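Local coordinates for malonyl coenzyme A-acyl carrier protein transacylase (PDB 2H1Y) that probably transfers malonyl groups from coenzyme A to holo-acyl carrier protein, supplying malonyl-ACP as a fabD-family acyltransferase, at residues I27-S32 and Q73-L78; L43-S48 and D54-L59. One frame throughout, in Å; residues are numbered along the deposited sequence.

Contact 1 (I27-S32 and Q73-L78); sequences IGMGKS and QPAIYL
Met29 reaches helix 69-90 with the far end of its side chain, and its methyl CE settles against the peptide that joins Ala75 to Ile76. CE lies 3.4 Å from Ala75 O and 3.6 Å from Ile76 N, so on this helix it meets backbone atoms first. Two aliphatic groups of the same helix lie next to it: Ala75 CB is 3.9 Å from Met29 CE, and Ile76 CG1 is 4.1 Å from the same methyl. The chain runs straight through chi2 and folds at its last bond (chi3 78°), which turns CE in against the helix while SD stays beside Ala75 CB at 4.1 Å. On Ile76 the CG1 branch stands beside the backbone N (chi1 -61°), which places it near the same peptide. With 106 Å² buried in all and the nearest CA pair, Met29 and Ile76, 8.1 Å apart, one side chain bridges the two segments. Gly28 to Lys31 form a type I beta turn, closed by Lys31 N to Gly28 O at 3.1 Å, and Gly30 is the N-cap of helix 31-36; the segment thus belongs to the connection that leads from strand 15-19 of the mixed six-stranded sheet of the acyltransferase fold into that helix. Met29 is buried, with Leu59 and Cys285 also touching its side chain; Leu105 touches Ile76. The turn's other flank is loose by contrast: Ile27 and Lys31 are exposed, and the Lys31 ammonium has a long, weak ion pair with Glu35.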
loop_
_atom_site.group_PDB
_atom_site.type_symbol
_atom_site.label_atom_id
_atom_site.label_comp_id
_atom_site.label_asym_id
_atom_site.label_seq_id
_atom_site.Cartn_x
_atom_site.Cartn_y
_atom_site.Cartn_z
ATOM N N ILE A 27 -5.412 10.340 -11.402
ATOM C CA ILE A 27 -6.019 11.656 -11.536
ATOM C C ILE A 27 -7.521 11.487 -11.281
ATOM O O ILE A 27 -8.174 10.663 -11.916
ATOM C CB ILE A 27 -5.656 12.336 -12.885
ATOM C CG1 ILE A 27 -4.297 13.051 -12.769
ATOM C CG2 ILE A 27 -6.683 13.387 -13.269
ATOM C CD1 ILE A 27 -3.027 12.170 -12.963
ATOM N N GLY A 28 -8.036 12.220 -10.294
ATOM C CA GLY A 28 -9.430 12.061 -9.848
ATOM C C GLY A 28 -9.634 11.162 -8.632
ATOM O O GLY A 28 -10.766 10.886 -8.233
ATOM N N MET A 29 -8.530 10.746 -8.029
ATOM C CA MET A 29 -8.488 9.841 -6.877
ATOM C C MET A 29 -9.636 9.843 -5.885
ATOM O O MET A 29 -10.238 8.786 -5.614
ATOM C CB MET A 29 -7.207 10.066 -6.090
ATOM C CG MET A 29 -6.076 9.302 -6.655
ATOM S SD MET A 29 -4.533 9.675 -5.872
ATOM C CE MET A 29 -4.717 8.720 -4.363
ATOM N N GLY A 30 -9.898 10.994 -5.285
ATOM C CA GLY A 30 -10.927 11.043 -4.261
ATOM C C GLY A 30 -12.015 12.022 -4.612
ATOM O O GLY A 30 -12.761 12.438 -3.734
ATOM N N LYS A 31 -12.092 12.385 -5.898
ATOM C CA LYS A 31 -13.038 13.372 -6.411
ATOM C C LYS A 31 -14.464 13.083 -5.950
ATOM O O LYS A 31 -15.103 13.932 -5.313
ATOM C CB LYS A 31 -12.953 13.435 -7.942
ATOM C CG LYS A 31 -13.449 14.750 -8.577
ATOM C CD LYS A 31 -12.673 15.058 -9.881
ATOM C CE LYS A 31 -13.407 16.046 -10.814
ATOM N NZ LYS A 31 -13.817 17.304 -10.102
ATOM N N SER A 32 -14.938 11.877 -6.250
ATOM C CA SER A 32 -16.287 11.444 -5.916
ATOM C C SER A 32 -16.602 11.634 -4.437
ATOM O O SER A 32 -17.676 12.146 -4.090
ATOM C CB SER A 32 -16.493 9.995 -6.344
ATOM O OG SER A 32 -17.722 9.498 -5.880
ATOM N N GLN A 73 2.481 8.705 -1.938
ATOM C CA GLN A 73 2.268 7.979 -0.693
ATOM C C GLN A 73 1.195 8.651 0.211
ATOM O O GLN A 73 0.235 7.988 0.610
ATOM C CB GLN A 73 3.606 7.678 -0.008
ATOM C CG GLN A 73 4.525 6.793 -0.891
ATOM C CD GLN A 73 5.672 6.097 -0.132
ATOM O OE1 GLN A 73 5.690 6.032 1.095
ATOM N NE2 GLN A 73 6.618 5.553 -0.878
ATOM N N PRO A 74 1.307 9.966 0.488
ATOM C CA PRO A 74 0.229 10.599 1.256
ATOM C C PRO A 74 -1.096 10.801 0.522
ATOM O O PRO A 74 -2.132 10.938 1.177
ATOM C CB PRO A 74 0.825 11.947 1.662
ATOM C CG PRO A 74 1.817 12.246 0.629
ATOM C CD PRO A 74 2.390 10.923 0.198
ATOM N N ALA A 75 -1.097 10.802 -0.806
ATOM C CA ALA A 75 -2.363 10.923 -1.538
ATOM C C ALA A 75 -3.168 9.634 -1.392
ATOM O O ALA A 75 -4.381 9.660 -1.114
ATOM C CB ALA A 75 -2.107 11.214 -2.996
ATOM N N ILE A 76 -2.483 8.501 -1.574
ATOM C CA ILE A 76 -3.116 7.197 -1.401
ATOM C C ILE A 76 -3.612 7.113 0.045
ATOM O O ILE A 76 -4.781 6.795 0.289
ATOM C CB ILE A 76 -2.164 6.044 -1.784
ATOM C CG1 ILE A 76 -1.778 6.157 -3.256
ATOM C CG2 ILE A 76 -2.805 4.695 -1.507
ATOM C CD1 ILE A 76 -0.658 5.254 -3.690
ATOM N N TYR A 77 -2.755 7.454 1.012
ATOM C CA TYR A 77 -3.241 7.445 2.401
ATOM C C TYR A 77 -4.522 8.269 2.541
ATOM O O TYR A 77 -5.471 7.852 3.217
ATOM C CB TYR A 77 -2.187 7.921 3.405
ATOM C CG TYR A 77 -2.754 8.170 4.811
ATOM C CD1 TYR A 77 -3.149 7.106 5.644
ATOM C CD2 TYR A 77 -2.912 9.473 5.294
ATOM C CE1 TYR A 77 -3.676 7.343 6.914
ATOM C CE2 TYR A 77 -3.429 9.721 6.554
ATOM C CZ TYR A 77 -3.814 8.664 7.359
ATOM O OH TYR A 77 -4.308 8.953 8.619
ATOM N N LEU A 78 -4.546 9.429 1.891
ATOM C CA LEU A 78 -5.662 10.355 2.035
ATOM C C LEU A 78 -6.993 9.724 1.652
ATOM O O LEU A 78 -7.948 9.732 2.428
ATOM C CB LEU A 78 -5.415 11.570 1.171
ATOM C CG LEU A 78 -5.833 12.946 1.650
ATOM C CD1 LEU A 78 -5.821 13.837 0.419
ATOM C CD2 LEU A 78 -7.206 12.953 2.382
#

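Contact 2 (L43-S48 and D54-L59); sequences LFERAS and DMKKTL
Ser48 OG is gripped from two directions, accepting from Met55 N at 2.9 Å along a nearly straight bond (164°) and donating to Phe44 O one turn back in its own helix at 3.0 Å. The hydroxyl lies beside its backbone N (chi1 -62°), which lets it reach back to that carbonyl. Phe44 O accepts from Ser48 N as well, and the two donors come from opposite faces of the carbonyl plane. The bond from Met55 N thus satisfies an amide in the first turn of helix 55-60, while Asp54, the N-cap, takes Lys57 N on OD2 at 2.9 Å, from above the carboxylate plane. Farther out, the exposed Glu45 bends at chi2 to bring its carboxylate across to Lys56: OE1 stands 2.5 Å from NZ and OE2 2.8 Å from NZ, a salt bridge in which both oxygens approach the ammonium. Inward of the Glu45-Lys56 pair the contact turns apolar. The edge of the Phe44 ring meets Leu59, with CE2 3.7 Å from Leu59 CD1 and Leu59 CG in the ring plane, and Met55 O also lies near that edge. Met55 CG packs on Ala47 CB at 4.1 Å. The two short axes come within 9.7 Å at a 101° angle, a near-perpendicular crossing of consecutive helices. Tyr34 meets Phe44 edge-to-face and Phe60 lies by it; on the inner side Leu78 of helix 69-90 touches Phe44, and Phe119 and Leu123 of helix 119-137 lean on Ala47.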
loop_
_atom_site.group_PDB
_atom_site.type_symbol
_atom_site.label_atom_id
_atom_site.label_comp_id
_atom_site.label_asym_id
_atom_site.label_seq_id
_atom_site.Cartn_x
_atom_site.Cartn_y
_atom_site.Cartn_z
ATOM N N LEU A 43 -11.304 16.932 5.196
ATOM C CA LEU A 43 -10.044 16.238 5.350
ATOM C C LEU A 43 -9.067 16.676 4.268
ATOM O O LEU A 43 -7.864 16.770 4.515
ATOM C CB LEU A 43 -10.240 14.719 5.395
ATOM C CG LEU A 43 -11.014 14.186 6.615
ATOM C CD1 LEU A 43 -11.684 12.864 6.289
ATOM C CD2 LEU A 43 -10.146 14.056 7.881
ATOM N N PHE A 44 -9.590 16.979 3.085
ATOM C CA PHE A 44 -8.776 17.597 2.034
ATOM C C PHE A 44 -8.132 18.915 2.488
ATOM O O PHE A 44 -6.941 19.141 2.244
ATOM C CB PHE A 44 -9.573 17.782 0.738
ATOM C CG PHE A 44 -9.412 16.650 -0.224
ATOM C CD1 PHE A 44 -10.357 15.631 -0.286
ATOM C CD2 PHE A 44 -8.292 16.574 -1.040
ATOM C CE1 PHE A 44 -10.195 14.579 -1.160
ATOM C CE2 PHE A 44 -8.121 15.526 -1.914
ATOM C CZ PHE A 44 -9.070 14.525 -1.979
ATOM N N GLU A 45 -8.917 19.764 3.157
ATOM C CA GLU A 45 -8.413 21.033 3.706
ATOM C C GLU A 45 -7.340 20.786 4.744
ATOM O O GLU A 45 -6.221 21.297 4.618
ATOM C CB GLU A 45 -9.549 21.876 4.295
ATOM C CG GLU A 45 -9.785 23.236 3.620
ATOM C CD GLU A 45 -10.056 23.167 2.108
ATOM O OE1 GLU A 45 -10.141 24.246 1.491
ATOM O OE2 GLU A 45 -10.185 22.065 1.517
ATOM N N ARG A 46 -7.684 19.985 5.753
ATOM C CA ARG A 46 -6.740 19.576 6.786
ATOM C C ARG A 46 -5.436 19.058 6.183
ATOM O O ARG A 46 -4.341 19.413 6.656
ATOM C CB ARG A 46 -7.360 18.508 7.679
ATOM C CG ARG A 46 -8.290 19.039 8.754
ATOM C CD ARG A 46 -8.011 18.291 10.036
ATOM N NE ARG A 46 -9.062 17.347 10.400
ATOM C CZ ARG A 46 -8.880 16.266 11.158
ATOM N NH1 ARG A 46 -7.675 15.957 11.613
ATOM N NH2 ARG A 46 -9.911 15.475 11.442
ATOM N N ALA A 47 -5.561 18.240 5.135
ATOM C CA ALA A 47 -4.419 17.710 4.396
ATOM C C ALA A 47 -3.607 18.808 3.695
ATOM O O ALA A 47 -2.383 18.864 3.846
ATOM C CB ALA A 47 -4.874 16.630 3.388
ATOM N N SER A 48 -4.282 19.670 2.935
ATOM C CA SER A 48 -3.626 20.793 2.244
ATOM C C SER A 48 -2.799 21.670 3.203
ATOM O O SER A 48 -1.657 22.011 2.904
ATOM C CB SER A 48 -4.640 21.628 1.441
ATOM O OG SER A 48 -5.291 20.876 0.415
ATOM N N ASP A 54 -1.419 22.268 -2.116
ATOM C CA ASP A 54 -2.848 22.130 -2.405
ATOM C C ASP A 54 -3.088 20.693 -2.807
ATOM O O ASP A 54 -2.551 20.227 -3.817
ATOM C CB ASP A 54 -3.344 23.081 -3.511
ATOM C CG ASP A 54 -4.854 22.919 -3.803
ATOM O OD1 ASP A 54 -5.536 23.933 -4.100
ATOM O OD2 ASP A 54 -5.378 21.784 -3.732
ATOM N N MET A 55 -3.892 20.001 -2.007
ATOM C CA MET A 55 -4.152 18.590 -2.217
ATOM C C MET A 55 -5.343 18.317 -3.133
ATOM O O MET A 55 -5.442 17.234 -3.720
ATOM C CB MET A 55 -4.321 17.875 -0.877
ATOM C CG MET A 55 -3.027 17.703 -0.112
ATOM S SD MET A 55 -1.900 16.602 -0.985
ATOM C CE MET A 55 -2.144 15.047 -0.138
ATOM N N LYS A 56 -6.241 19.295 -3.254
ATOM C CA LYS A 56 -7.346 19.219 -4.202
ATOM C C LYS A 56 -6.781 19.108 -5.608
ATOM O O LYS A 56 -7.115 18.202 -6.359
ATOM C CB LYS A 56 -8.222 20.468 -4.106
ATOM C CG LYS A 56 -9.275 20.426 -3.017
ATOM C CD LYS A 56 -9.697 21.837 -2.574
ATOM C CE LYS A 56 -8.603 22.483 -1.697
ATOM N NZ LYS A 56 -9.121 23.467 -0.690
ATOM N N LYS A 57 -5.898 20.037 -5.939
ATOM C CA LYS A 57 -5.376 20.155 -7.282
ATOM C C LYS A 57 -4.376 19.039 -7.568
ATOM O O LYS A 57 -4.341 18.477 -8.670
ATOM C CB LYS A 57 -4.787 21.557 -7.486
ATOM C CG LYS A 57 -5.893 22.639 -7.748
ATOM C CD LYS A 57 -5.651 23.994 -7.046
ATOM C CE LYS A 57 -4.628 24.873 -7.767
ATOM N NZ LYS A 57 -3.234 24.305 -7.694
ATOM N N THR A 58 -3.603 18.681 -6.547
ATOM C CA THR A 58 -2.650 17.586 -6.664
ATOM C C THR A 58 -3.327 16.243 -6.945
ATOM O O THR A 58 -2.757 15.409 -7.632
ATOM C CB THR A 58 -1.727 17.508 -5.442
ATOM O OG1 THR A 58 -1.298 18.837 -5.113
ATOM C CG2 THR A 58 -0.497 16.651 -5.742
ATOM N N LEU A 59 -4.547 16.045 -6.454
ATOM C CA LEU A 59 -5.260 14.807 -6.760
ATOM C C LEU A 59 -6.185 14.851 -7.975
ATOM O O LEU A 59 -6.448 13.812 -8.582
ATOM C CB LEU A 59 -5.999 14.252 -5.529
ATOM C CG LEU A 59 -5.274 14.066 -4.185
ATOM C CD1 LEU A 59 -5.887 12.926 -3.422
ATOM C CD2 LEU A 59 -3.785 13.853 -4.324
#

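From the N terminus, the chain leaves strand 15-19, passes the 27-32 turn, and runs through helices 31-36 and 38-51 before bending back into helix 55-60. Contact 2 closes that short loop, with five residues between its segments. Contact 1 closes a wider one, of forty residues, when helix 69-90 comes back to Met29; contact 2 is nested inside it. Their centres are 9 Å apart and they touch directly: a probable hydrogen bond joins Gly28 N to Leu59 O at 2.8 Å, and Leu78 CD1 packs on Met55 CE at 3.9 Å. Together they tie the loop after the first core strand to a helical cluster beside the mixed sheet.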